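Local coordinates for protein acetylxylan esterase / glucomannan deacetylase (Cellvibrio japonicus, PDB 2W9X) that removes acetyl groups from the plant cell wall polysaccharides xylan and glucomannan, with a large preference for glucomannan, at residues B[34-39]-B[55-60]; B[45-50]-B[121-126]; B[202-207]-B[249-254]; B[268-273]-B[305-310]. All coordinates share one frame; numbering follows the deposited sequence.

Contacts 1 and 2 lie in the N-terminal beta-sandwich, contacts 3 and 4 in the GDSL-type esterase part. The first two meet: strand 37-39 of contact 1 pairs with strand 47-50 of contact 2, and Y48 packs on both V36 and F57. Contact 1 is buried and spans two sheets through apolar side chains, without hydrogen bonds between its segments; contact 2 lies within one sheet and rests on backbone hydrogen bonds, one face toward the core and the other polar. Contact 4 is buried and apolar, between two helices, whereas contact 3 is a surface contact of loops, rich in polar groups and water. I202 and F249 of contact 3 pack on Y269 of contact 4.

Contact 1. Residues B[34-39]-B[55-60]; sequences GRVLVE and VYFETA
G34 and V55 mark the closest approach of the two backbones, their CA atoms 4.7 Å apart. From there the chains part: 34-39 runs into strand 37-39 of one sheet, while 55-60 becomes strand 56-62 of another, and apolar packing joins them near the point of closest approach, before the strands separate. Glycine suits position 34, where phi is positive (91°) and V55 CG2 lies only 4.2 Å from G34 CA. V55 uses its two methyls separately. CG1, set opposite the backbone N (chi1 162°), reaches V36 CG2 at 3.8 Å, and CG2, beside its own backbone N, lies against the R35 carbonyl, 3.7 Å from R35 O. V36 CG2 is shared, for the F57 side chain comes to meet V36 from the opposite direction, its CZ 4.1 Å from V36 CG2. With chi1 -55° the F57 ring folds back beside its own backbone N toward V36, although its CB does not point there. Compact branched valines fill the narrow end of this wedge, and the longer phenylalanine reaches across where it widens. R35 points the opposite way, its guanidinium making cation-pi contacts with W52 and Y219 and a hydrogen bond to the Y219 carbonyl. Outside the segments F57 meets F124, and V36 packs on Y48. Such apolar filling between two antiparallel sheets is typical of a beta-sandwich, the jelly-roll fold of the CE2 N-terminal domain.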
loop_
_atom_site.group_PDB
_atom_site.type_symbol
_atom_site.label_atom_id
_atom_site.label_comp_id
_atom_site.label_asym_id
_atom_site.label_seq_id
_atom_site.Cartn_x
_atom_site.Cartn_y
_atom_site.Cartn_z
ATOM N N GLY B 34 3.825 -16.441 20.493
ATOM C CA GLY B 34 5.126 -16.649 19.890
ATOM C C GLY B 34 5.426 -18.119 19.695
ATOM O O GLY B 34 4.711 -18.998 20.221
ATOM N N ARG B 35 6.485 -18.373 18.926
ATOM C CA ARG B 35 6.895 -19.716 18.553
ATOM C C ARG B 35 7.517 -20.417 19.745
ATOM O O ARG B 35 8.490 -19.942 20.321
ATOM C CB ARG B 35 7.878 -19.676 17.382
ATOM C CG ARG B 35 7.234 -19.319 16.072
ATOM C CD ARG B 35 8.267 -19.240 14.981
ATOM N NE ARG B 35 7.647 -19.051 13.675
ATOM C CZ ARG B 35 8.323 -18.971 12.535
ATOM N NH1 ARG B 35 9.651 -19.061 12.532
ATOM N NH2 ARG B 35 7.665 -18.815 11.396
ATOM N N VAL B 36 6.936 -21.556 20.103
ATOM C CA VAL B 36 7.346 -22.311 21.272
ATOM C C VAL B 36 7.301 -23.791 20.920
ATOM O O VAL B 36 6.329 -24.266 20.325
ATOM C CB VAL B 36 6.417 -22.000 22.485
ATOM C CG1 VAL B 36 6.551 -23.044 23.553
ATOM C CG2 VAL B 36 6.717 -20.633 23.072
ATOM N N LEU B 37 8.373 -24.502 21.257
ATOM C CA LEU B 37 8.412 -25.948 21.167
ATOM C C LEU B 37 7.801 -26.497 22.462
ATOM O O LEU B 37 8.395 -26.361 23.542
ATOM C CB LEU B 37 9.859 -26.436 21.021
ATOM C CG LEU B 37 10.220 -27.706 20.227
ATOM C CD1 LEU B 37 11.397 -28.413 20.881
ATOM C CD2 LEU B 37 9.051 -28.679 20.007
ATOM N N VAL B 38 6.607 -27.081 22.357
ATOM C CA VAL B 38 5.938 -27.686 23.518
ATOM C C VAL B 38 6.250 -29.176 23.587
ATOM O O VAL B 38 5.986 -29.920 22.643
ATOM C CB VAL B 38 4.391 -27.423 23.542
ATOM C CG1 VAL B 38 4.089 -25.923 23.465
ATOM C CG2 VAL B 38 3.671 -28.150 22.409
ATOM N N GLU B 39 6.842 -29.604 24.694
ATOM C CA GLU B 39 7.174 -31.017 24.872
ATOM C C GLU B 39 6.512 -31.576 26.121
ATOM O O GLU B 39 6.309 -30.856 27.097
ATOM C CB GLU B 39 8.691 -31.219 24.912
ATOM C CG GLU B 39 9.342 -30.967 23.567
ATOM C CD GLU B 39 10.843 -31.086 23.609
ATOM O OE1 GLU B 39 11.489 -30.274 24.300
ATOM O OE2 GLU B 39 11.379 -31.977 22.922
ATOM N N VAL B 55 8.422 -13.731 23.038
ATOM C CA VAL B 55 7.545 -14.815 23.456
ATOM C C VAL B 55 6.837 -14.432 24.768
ATOM O O VAL B 55 7.393 -13.689 25.585
ATOM C CB VAL B 55 8.361 -16.154 23.589
ATOM C CG1 VAL B 55 7.634 -17.180 24.406
ATOM C CG2 VAL B 55 8.686 -16.713 22.208
ATOM N N TYR B 56 5.596 -14.893 24.938
ATOM C CA TYR B 56 4.851 -14.646 26.182
ATOM C C TYR B 56 3.923 -15.788 26.589
ATOM O O TYR B 56 3.485 -16.585 25.747
ATOM C CB TYR B 56 4.078 -13.313 26.133
ATOM C CG TYR B 56 3.065 -13.182 25.014
ATOM C CD1 TYR B 56 1.730 -13.550 25.210
ATOM C CD2 TYR B 56 3.438 -12.667 23.765
ATOM C CE1 TYR B 56 0.792 -13.424 24.187
ATOM C CE2 TYR B 56 2.509 -12.535 22.735
ATOM C CZ TYR B 56 1.187 -12.911 22.951
ATOM O OH TYR B 56 0.262 -12.775 21.944
ATOM N N PHE B 57 3.635 -15.847 27.888
ATOM C CA PHE B 57 2.734 -16.839 28.486
ATOM C C PHE B 57 1.729 -16.129 29.396
ATOM O O PHE B 57 2.112 -15.254 30.198
ATOM C CB PHE B 57 3.527 -17.866 29.302
ATOM C CG PHE B 57 4.625 -18.545 28.527
ATOM C CD1 PHE B 57 4.383 -19.751 27.859
ATOM C CD2 PHE B 57 5.901 -17.997 28.476
ATOM C CE1 PHE B 57 5.394 -20.378 27.144
ATOM C CE2 PHE B 57 6.920 -18.625 27.756
ATOM C CZ PHE B 57 6.666 -19.813 27.092
ATOM N N GLU B 58 0.452 -16.490 29.261
ATOM C CA GLU B 58 -0.615 -15.867 30.040
ATOM C C GLU B 58 -1.423 -16.901 30.799
ATOM O O GLU B 58 -1.602 -18.034 30.325
ATOM C CB GLU B 58 -1.548 -15.039 29.162
ATOM C CG GLU B 58 -0.924 -13.737 28.668
ATOM C CD GLU B 58 -1.752 -13.062 27.607
ATOM O OE1 GLU B 58 -2.216 -11.939 27.867
ATOM O OE2 GLU B 58 -1.949 -13.647 26.516
ATOM N N THR B 59 -1.895 -16.504 31.980
ATOM C CA THR B 59 -2.837 -17.315 32.758
ATOM C C THR B 59 -3.804 -16.460 33.591
ATOM O O THR B 59 -3.593 -15.250 33.760
ATOM C CB THR B 59 -2.126 -18.380 33.628
ATOM O OG1 THR B 59 -3.080 -19.367 34.016
ATOM C CG2 THR B 59 -1.492 -17.778 34.880
ATOM N N ALA B 60 -4.855 -17.105 34.110
ATOM C CA ALA B 60 -5.904 -16.439 34.873
ATOM C C ALA B 60 -6.488 -17.407 35.889
ATOM O O ALA B 60 -6.733 -18.582 35.572
ATOM C CB ALA B 60 -6.999 -15.911 33.942
#

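Contact 2. Residues B[45-50]-B[121-126]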
loop_
_atom_site.group_PDB
_atom_site.type_symbol
_atom_site.label_atom_id
_atom_site.label_comp_id
_atom_site.label_asym_id
_atom_site.label_seq_id
_atom_site.Cartn_x
_atom_site.Cartn_y
_atom_site.Cartn_z
ATOM N N PRO B 45 7.106 -31.779 34.330
ATOM C CA PRO B 45 6.247 -30.704 33.837
ATOM C C PRO B 45 6.293 -30.564 32.318
ATOM O O PRO B 45 7.320 -30.888 31.687
ATOM C CB PRO B 45 6.839 -29.451 34.495
ATOM C CG PRO B 45 8.193 -29.856 34.986
ATOM C CD PRO B 45 8.042 -31.285 35.357
ATOM N N VAL B 46 5.177 -30.098 31.739
ATOM C CA VAL B 46 5.156 -29.680 30.337
ATOM C C VAL B 46 6.220 -28.595 30.195
ATOM O O VAL B 46 6.353 -27.728 31.071
ATOM C CB VAL B 46 3.760 -29.150 29.902
ATOM C CG1 VAL B 46 3.785 -28.620 28.464
ATOM C CG2 VAL B 46 2.725 -30.231 30.030
ATOM N N SER B 47 7.009 -28.681 29.128
ATOM C CA SER B 47 8.081 -27.729 28.918
ATOM C C SER B 47 7.884 -26.939 27.634
ATOM O O SER B 47 7.593 -27.496 26.565
ATOM C CB SER B 47 9.448 -28.412 28.952
ATOM O OG SER B 47 9.672 -29.162 27.784
ATOM N N TYR B 48 8.029 -25.628 27.767
ATOM C CA TYR B 48 7.910 -24.711 26.659
ATOM C C TYR B 48 9.309 -24.168 26.386
ATOM O O TYR B 48 9.880 -23.464 27.219
ATOM C CB TYR B 48 6.928 -23.586 27.018
ATOM C CG TYR B 48 5.624 -24.088 27.607
ATOM C CD1 TYR B 48 4.567 -24.497 26.784
ATOM C CD2 TYR B 48 5.452 -24.184 28.987
ATOM C CE1 TYR B 48 3.363 -24.978 27.331
ATOM C CE2 TYR B 48 4.259 -24.665 29.537
ATOM C CZ TYR B 48 3.218 -25.049 28.706
ATOM O OH TYR B 48 2.042 -25.529 29.259
ATOM N N THR B 49 9.875 -24.565 25.248
ATOM C CA THR B 49 11.201 -24.096 24.798
ATOM C C THR B 49 11.040 -23.048 23.683
ATOM O O THR B 49 10.240 -23.231 22.768
ATOM C CB THR B 49 12.100 -25.296 24.350
ATOM O OG1 THR B 49 12.162 -26.257 25.405
ATOM C CG2 THR B 49 13.525 -24.862 24.019
ATOM N N TYR B 50 11.787 -21.944 23.779
ATOM C CA TYR B 50 11.658 -20.807 22.844
ATOM C C TYR B 50 13.010 -20.152 22.537
ATOM O O TYR B 50 13.953 -20.280 23.311
ATOM C CB TYR B 50 10.694 -19.758 23.422
ATOM C CG TYR B 50 10.915 -19.573 24.893
ATOM C CD1 TYR B 50 10.223 -20.366 25.829
ATOM C CD2 TYR B 50 11.872 -18.662 25.358
ATOM C CE1 TYR B 50 10.460 -20.221 27.198
ATOM C CE2 TYR B 50 12.116 -18.511 26.710
ATOM C CZ TYR B 50 11.412 -19.294 27.624
ATOM O OH TYR B 50 11.660 -19.138 28.959
ATOM N N SER B 121 18.601 -21.229 23.575
ATOM C CA SER B 121 17.175 -21.239 23.882
ATOM C C SER B 121 16.928 -21.212 25.383
ATOM O O SER B 121 17.858 -21.342 26.172
ATOM C CB SER B 121 16.485 -22.438 23.224
ATOM O OG SER B 121 17.003 -23.660 23.711
ATOM N N GLY B 122 15.673 -21.013 25.772
ATOM C CA GLY B 122 15.279 -21.017 27.187
ATOM C C GLY B 122 14.028 -21.851 27.383
ATOM O O GLY B 122 13.287 -22.091 26.431
ATOM N N ARG B 123 13.790 -22.304 28.612
ATOM C CA ARG B 123 12.582 -23.064 28.899
ATOM C C ARG B 123 11.740 -22.452 30.020
ATOM O O ARG B 123 12.264 -22.006 31.049
ATOM C CB ARG B 123 12.916 -24.529 29.221
ATOM C CG ARG B 123 13.998 -25.148 28.327
ATOM C CD ARG B 123 13.921 -26.667 28.280
ATOM N NE ARG B 123 14.374 -27.302 29.514
ATOM C CZ ARG B 123 13.572 -27.642 30.522
ATOM N NH1 ARG B 123 12.277 -27.379 30.441
ATOM N NH2 ARG B 123 14.055 -28.235 31.616
ATOM N N PHE B 124 10.428 -22.430 29.796
ATOM C CA PHE B 124 9.450 -22.122 30.832
ATOM C C PHE B 124 8.684 -23.403 31.140
ATOM O O PHE B 124 8.246 -24.106 30.220
ATOM C CB PHE B 124 8.502 -21.018 30.362
ATOM C CG PHE B 124 7.435 -20.643 31.359
ATOM C CD1 PHE B 124 7.772 -20.195 32.636
ATOM C CD2 PHE B 124 6.089 -20.685 30.998
ATOM C CE1 PHE B 124 6.779 -19.832 33.548
ATOM C CE2 PHE B 124 5.091 -20.310 31.903
ATOM C CZ PHE B 124 5.439 -19.879 33.172
ATOM N N LEU B 125 8.529 -23.695 32.430
ATOM C CA LEU B 125 7.897 -24.932 32.884
ATOM C C LEU B 125 6.491 -24.758 33.480
ATOM O O LEU B 125 5.951 -25.700 34.066
ATOM C CB LEU B 125 8.811 -25.668 33.878
ATOM C CG LEU B 125 10.169 -26.181 33.393
ATOM C CD1 LEU B 125 10.844 -27.024 34.467
ATOM C CD2 LEU B 125 9.978 -27.008 32.160
ATOM N N GLY B 126 5.905 -23.566 33.353
ATOM C CA GLY B 126 4.497 -23.373 33.719
ATOM C C GLY B 126 4.160 -22.541 34.945
ATOM O O GLY B 126 5.044 -22.142 35.719
#
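Strands 47-50 and 122-126 run antiparallel as neighbours in a sheet, their axes 4.7 Å apart at closest and their directions 155° apart. Y48 with F124 and Y50 with G122 are hydrogen-bonded pairs, each closed by two backbone bonds, the shortest F124 N to Y48 O at 2.8 Å. T49 and R123 form the non-hydrogen-bonded pair between them. On the aromatic face Y50 turns its ring over the neighbouring strand: CG stands between its backbone N and carbonyl carbon (chi1 41°), and G122 O lies 3.4 Å above the ring plane, over its centre. Glycine at 122 does not compete with this ring. The ring edge meets the F124 amide, Y50 CE1 being 3.4 Å from F124 N, and the same atom packs on F124 CB. Y48 presents its own edge to the F124 carbonyl, Y48 CD2 being 3.1 Å from F124 O, and the two rings touch at their CD2 atoms, 4.1 Å apart. On the other face T49 OG1 rests 3.4 Å from R123 CD, alongside the aliphatic part of an arginine paired with D71. Farther along, P45 CG packs on L125 CD1 at 3.9 Å. F124 packs on L111 of the second sheet, and Y50 OH bonds D72. Chemically the pair is two-sided: paired peptides fix the register, aromatic rings line the side turned to the second sheet, and T49 and R123 keep polar groups on the reverse.

Contact 3. Residues B[202-207]-B[249-254]; sequences IVRNYN and FSTALN
R204 stretches across to T251 with its chain extended as far as NE, CG opposite the backbone N (chi1 -177°), and delivers its guanidinium to the extended run T251 to L253. T251 OG1 accepts from R204 NH1 at 3.1 Å, standing 24° out of the guanidinium plane, and further weak bonds run from NH1 to T251 O and from NH2 to A252 O. L253 lays its CD2 methyl over one face of the guanidinium, 3.6 Å from R204 NE. An arginine suits the place because its several N-H groups can serve a hydroxyl and two carbonyls while its flat face takes a methyl; NE itself makes a salt bridge with E257. Beside it N207 and N254 meet with their amide planes 67° apart. N254 ND2 donates almost straight to N207 OD1 (3.0 Å), in its own amide plane but arriving well above the carbonyl plane of N207. One water donates to both N207 OD1 and A252 O, and another joins N207 ND2 to N254 OD1. A third, bound to N207 N, bridges S250 OG and T251 OG1, 2.7 Å from the latter. Y206 crosses T251 at about a right angle; its ring edge faces S250 OG, 3.8 Å from Y206 CD1, and Y206 CE1 comes 3.9 Å from T251 CG2. Y206 also lies next to a bound glycerol, probably from the crystallisation liquor, and to G199 and N247, the probable transition-state stabilisers. Loops following such oxyanion-hole residues border the active site in SGNH hydrolases, and this contact joins two of them.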
loop_
_atom_site.group_PDB
_atom_site.type_symbol
_atom_site.label_atom_id
_atom_site.label_comp_id
_atom_site.label_asym_id
_atom_site.label_seq_id
_atom_site.Cartn_x
_atom_site.Cartn_y
_atom_site.Cartn_z
ATOM N N ILE B 202 17.089 -10.253 3.613
ATOM C CA ILE B 202 16.435 -11.150 2.621
ATOM C C ILE B 202 17.395 -12.184 2.022
ATOM O O ILE B 202 17.089 -13.389 2.002
ATOM C CB ILE B 202 15.756 -10.324 1.476
ATOM C CG1 ILE B 202 14.598 -9.487 2.032
ATOM C CG2 ILE B 202 15.317 -11.211 0.284
ATOM C CD1 ILE B 202 13.455 -10.277 2.640
ATOM N N VAL B 203 18.543 -11.720 1.514
ATOM C CA VAL B 203 19.560 -12.620 0.939
ATOM C C VAL B 203 20.935 -12.350 1.530
ATOM O O VAL B 203 21.786 -13.249 1.584
ATOM C CB VAL B 203 19.678 -12.523 -0.636
ATOM C CG1 VAL B 203 18.438 -13.107 -1.334
ATOM C CG2 VAL B 203 19.968 -11.088 -1.107
ATOM N N ARG B 204 21.143 -11.103 1.950
ATOM C CA ARG B 204 22.468 -10.645 2.398
ATOM C C ARG B 204 22.353 -10.080 3.811
ATOM O O ARG B 204 21.469 -9.289 4.092
ATOM C CB ARG B 204 23.039 -9.602 1.426
ATOM C CG ARG B 204 24.442 -9.119 1.782
ATOM C CD ARG B 204 24.939 -8.152 0.739
ATOM N NE ARG B 204 26.316 -7.811 1.045
ATOM C CZ ARG B 204 26.711 -6.643 1.540
ATOM N NH1 ARG B 204 25.831 -5.668 1.732
ATOM N NH2 ARG B 204 28.005 -6.449 1.819
ATOM N N ASN B 205 23.237 -10.501 4.713
ATOM C CA ASN B 205 23.172 -10.036 6.109
ATOM C C ASN B 205 24.175 -8.906 6.349
ATOM O O ASN B 205 24.950 -8.588 5.449
ATOM C CB ASN B 205 23.425 -11.225 7.044
ATOM C CG ASN B 205 22.556 -12.428 6.699
ATOM O OD1 ASN B 205 21.339 -12.301 6.543
ATOM N ND2 ASN B 205 23.173 -13.599 6.596
ATOM N N TYR B 206 24.192 -8.326 7.556
ATOM C CA TYR B 206 25.095 -7.206 7.839
ATOM C C TYR B 206 26.542 -7.433 7.376
ATOM O O TYR B 206 27.206 -8.378 7.814
ATOM C CB TYR B 206 25.112 -6.803 9.316
ATOM C CG TYR B 206 26.001 -5.599 9.513
ATOM C CD1 TYR B 206 25.617 -4.354 9.021
ATOM C CD2 TYR B 206 27.240 -5.704 10.148
ATOM C CE1 TYR B 206 26.427 -3.241 9.179
ATOM C CE2 TYR B 206 28.061 -4.581 10.311
ATOM C CZ TYR B 206 27.645 -3.361 9.803
ATOM O OH TYR B 206 28.428 -2.225 9.937
ATOM N N ASN B 207 27.019 -6.543 6.505
ATOM C CA ASN B 207 28.364 -6.636 5.924
ATOM C C ASN B 207 28.742 -8.023 5.363
ATOM O O ASN B 207 29.911 -8.450 5.435
ATOM C CB ASN B 207 29.432 -6.116 6.905
ATOM C CG ASN B 207 30.789 -5.936 6.237
ATOM O OD1 ASN B 207 30.878 -5.509 5.074
ATOM N ND2 ASN B 207 31.848 -6.300 6.949
ATOM N N PHE B 249 21.538 -4.016 2.274
ATOM C CA PHE B 249 22.025 -2.846 1.517
ATOM C C PHE B 249 22.845 -1.798 2.279
ATOM O O PHE B 249 23.376 -0.888 1.661
ATOM C CB PHE B 249 20.880 -2.150 0.750
ATOM C CG PHE B 249 20.143 -3.059 -0.195
ATOM C CD1 PHE B 249 20.785 -3.616 -1.298
ATOM C CD2 PHE B 249 18.810 -3.360 0.022
ATOM C CE1 PHE B 249 20.101 -4.458 -2.174
ATOM C CE2 PHE B 249 18.122 -4.208 -0.842
ATOM C CZ PHE B 249 18.767 -4.743 -1.946
ATOM N N SER B 250 22.997 -1.939 3.590
ATOM C CA SER B 250 23.615 -0.868 4.359
ATOM C C SER B 250 25.129 -0.709 4.132
ATOM O O SER B 250 25.730 0.277 4.578
ATOM C CB SER B 250 23.335 -1.064 5.852
ATOM O OG SER B 250 23.957 -2.240 6.310
ATOM N N THR B 251 25.738 -1.688 3.459
ATOM C CA THR B 251 27.180 -1.726 3.247
ATOM C C THR B 251 27.483 -2.105 1.810
ATOM O O THR B 251 26.659 -2.713 1.110
ATOM C CB THR B 251 27.913 -2.755 4.165
ATOM O OG1 THR B 251 27.376 -4.062 3.943
ATOM C CG2 THR B 251 27.803 -2.396 5.648
ATOM N N ALA B 252 28.684 -1.739 1.384
ATOM C CA ALA B 252 29.230 -2.122 0.098
ATOM C C ALA B 252 29.576 -3.610 0.094
ATOM O O ALA B 252 29.909 -4.180 1.129
ATOM C CB ALA B 252 30.491 -1.298 -0.171
ATOM N N LEU B 253 29.502 -4.228 -1.080
ATOM C CA LEU B 253 29.917 -5.612 -1.249
ATOM C C LEU B 253 31.431 -5.777 -1.035
ATOM O O LEU B 253 32.227 -4.976 -1.510
ATOM C CB LEU B 253 29.517 -6.130 -2.638
ATOM C CG LEU B 253 28.018 -6.334 -2.895
ATOM C CD1 LEU B 253 27.695 -6.201 -4.395
ATOM C CD2 LEU B 253 27.545 -7.673 -2.331
ATOM N N ASN B 254 31.808 -6.811 -0.297
ATOM C CA ASN B 254 33.203 -7.244 -0.242
ATOM C C ASN B 254 33.533 -8.123 -1.433
ATOM O O ASN B 254 32.624 -8.603 -2.109
ATOM C CB ASN B 254 33.461 -7.958 1.073
ATOM C CG ASN B 254 33.233 -7.044 2.254
ATOM O OD1 ASN B 254 34.099 -6.233 2.587
ATOM N ND2 ASN B 254 32.044 -7.135 2.870
HETATM O O HOH W 1 25.016 -4.497 5.272
HETATM O O HOH W 2 31.502 -3.634 3.377
HETATM O O HOH W 3 34.444 -5.714 5.342
#

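Contact 4. Residues B[268-273]-B[305-310]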
loop_
_atom_site.group_PDB
_atom_site.type_symbol
_atom_site.label_atom_id
_atom_site.label_comp_id
_atom_site.label_asym_id
_atom_site.label_seq_id
_atom_site.Cartn_x
_atom_site.Cartn_y
_atom_site.Cartn_z
ATOM N N ASP B 268 18.753 -10.366 -6.943
ATOM C CA ASP B 268 18.614 -11.515 -6.053
ATOM C C ASP B 268 17.736 -11.190 -4.835
ATOM O O ASP B 268 16.913 -12.017 -4.430
ATOM C CB ASP B 268 20.003 -11.998 -5.625
ATOM C CG ASP B 268 19.976 -13.348 -4.927
ATOM O OD1 ASP B 268 19.171 -14.216 -5.319
ATOM O OD2 ASP B 268 20.789 -13.553 -4.002
ATOM N N TYR B 269 17.896 -9.984 -4.277
ATOM C CA TYR B 269 17.045 -9.493 -3.205
ATOM C C TYR B 269 15.589 -9.456 -3.664
ATOM O O TYR B 269 14.702 -9.934 -2.954
ATOM C CB TYR B 269 17.493 -8.084 -2.755
ATOM C CG TYR B 269 16.587 -7.392 -1.740
ATOM C CD1 TYR B 269 16.821 -7.515 -0.364
ATOM C CD2 TYR B 269 15.520 -6.580 -2.152
ATOM C CE1 TYR B 269 16.003 -6.861 0.579
ATOM C CE2 TYR B 269 14.711 -5.938 -1.226
ATOM C CZ TYR B 269 14.960 -6.080 0.134
ATOM O OH TYR B 269 14.148 -5.457 1.028
ATOM N N VAL B 270 15.338 -8.877 -4.834
ATOM C CA VAL B 270 13.954 -8.698 -5.285
ATOM C C VAL B 270 13.272 -10.068 -5.499
ATOM O O VAL B 270 12.147 -10.280 -5.018
ATOM C CB VAL B 270 13.813 -7.746 -6.529
ATOM C CG1 VAL B 270 12.406 -7.808 -7.110
ATOM C CG2 VAL B 270 14.149 -6.297 -6.166
ATOM N N ALA B 271 13.963 -10.987 -6.185
ATOM C CA ALA B 271 13.410 -12.306 -6.513
ATOM C C ALA B 271 13.044 -13.096 -5.254
ATOM O O ALA B 271 11.977 -13.686 -5.173
ATOM C CB ALA B 271 14.384 -13.113 -7.391
ATOM N N ASN B 272 13.940 -13.112 -4.277
ATOM C CA ASN B 272 13.693 -13.855 -3.055
ATOM C C ASN B 272 12.644 -13.258 -2.141
ATOM O O ASN B 272 11.884 -13.990 -1.504
ATOM C CB ASN B 272 14.996 -14.074 -2.309
ATOM C CG ASN B 272 15.732 -15.252 -2.846
ATOM O OD1 ASN B 272 15.436 -16.382 -2.471
ATOM N ND2 ASN B 272 16.646 -15.015 -3.783
ATOM N N TYR B 273 12.597 -11.936 -2.080
ATOM C CA TYR B 273 11.558 -11.261 -1.306
ATOM C C TYR B 273 10.190 -11.591 -1.916
ATOM O O TYR B 273 9.260 -11.941 -1.194
ATOM C CB TYR B 273 11.789 -9.750 -1.298
ATOM C CG TYR B 273 11.232 -9.008 -0.096
ATOM C CD1 TYR B 273 11.811 -7.807 0.322
ATOM C CD2 TYR B 273 10.124 -9.494 0.620
ATOM C CE1 TYR B 273 11.306 -7.093 1.409
ATOM C CE2 TYR B 273 9.613 -8.795 1.722
ATOM C CZ TYR B 273 10.208 -7.597 2.104
ATOM O OH TYR B 273 9.720 -6.900 3.182
ATOM N N VAL B 305 12.389 -2.383 -2.417
ATOM C CA VAL B 305 11.089 -2.777 -1.894
ATOM C C VAL B 305 9.942 -2.306 -2.817
ATOM O O VAL B 305 8.955 -3.036 -2.989
ATOM C CB VAL B 305 10.929 -2.356 -0.407
ATOM C CG1 VAL B 305 9.543 -2.666 0.125
ATOM C CG2 VAL B 305 11.993 -3.085 0.440
ATOM N N GLY B 306 10.082 -1.118 -3.421
ATOM C CA GLY B 306 9.097 -0.647 -4.411
ATOM C C GLY B 306 8.957 -1.612 -5.588
ATOM O O GLY B 306 7.838 -1.856 -6.094
ATOM N N LYS B 307 10.090 -2.182 -6.005
ATOM C CA LYS B 307 10.132 -3.154 -7.111
ATOM C C LYS B 307 9.471 -4.472 -6.692
ATOM O O LYS B 307 8.782 -5.108 -7.498
ATOM C CB LYS B 307 11.570 -3.446 -7.535
ATOM C CG LYS B 307 12.378 -2.283 -8.139
ATOM C CD LYS B 307 13.808 -2.799 -8.444
ATOM C CE LYS B 307 14.820 -1.693 -8.749
ATOM N NZ LYS B 307 16.214 -2.269 -8.925
ATOM N N VAL B 308 9.708 -4.879 -5.438
ATOM C CA VAL B 308 9.080 -6.071 -4.850
ATOM C C VAL B 308 7.551 -5.944 -4.825
ATOM O O VAL B 308 6.834 -6.838 -5.280
ATOM C CB VAL B 308 9.629 -6.372 -3.427
ATOM C CG1 VAL B 308 8.871 -7.532 -2.753
ATOM C CG2 VAL B 308 11.107 -6.728 -3.503
ATOM N N VAL B 309 7.047 -4.834 -4.303
ATOM C CA VAL B 309 5.598 -4.620 -4.235
ATOM C C VAL B 309 4.989 -4.662 -5.650
ATOM O O VAL B 309 3.942 -5.290 -5.888
ATOM C CB VAL B 309 5.246 -3.273 -3.546
ATOM C CG1 VAL B 309 3.734 -3.026 -3.615
ATOM C CG2 VAL B 309 5.717 -3.277 -2.108
ATOM N N ALA B 310 5.659 -4.001 -6.589
ATOM C CA ALA B 310 5.193 -3.970 -7.982
ATOM C C ALA B 310 5.155 -5.337 -8.664
ATOM O O ALA B 310 4.190 -5.636 -9.384
ATOM C CB ALA B 310 6.024 -2.975 -8.800
#
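V308 projects into a hollow on helix 262-283 lined by Y269, V270 and Y273, joining two neighbouring helices of the three-layer alpha/beta fold of SGNH hydrolases. Strand 288-294 connects them in the chain, and their segment axes pass 9.2 Å apart at an angle of 39°. The bump is the pair of V308 methyls. CG2 sinks deepest, 3.9 Å from V270 CA and 3.8 Å from Y273 CB, so that it reaches the backbone of the other helix. CG1 lies beside it; a chi1 of 174° sets it opposite the backbone N and over the face of the Y273 ring, in a CH-pi contact 4.3 Å from the ring centroid, while CG2 is turned to V270. A branched residue therefore fills the hollow while the aromatic ring forms one wall. V270 answers with an equal bump, sliding past V308 in the reverse direction: its CG1 lies 4.0 Å from V308 CG2, and its CG2 meets K307 CB at 4.1 Å. Only the aliphatic part of that lysine is used, for NZ bonds Q304, and K307 also packs on E303 of the second subunit. On the side of the central sheet, L291 touches Y273, V305 and V308. At the V305 end the Y269 ring, whose OH bonds the L244 carbonyl, turns its edge to V305, and V305 CG2 rests 3.3 Å from Y269 OH.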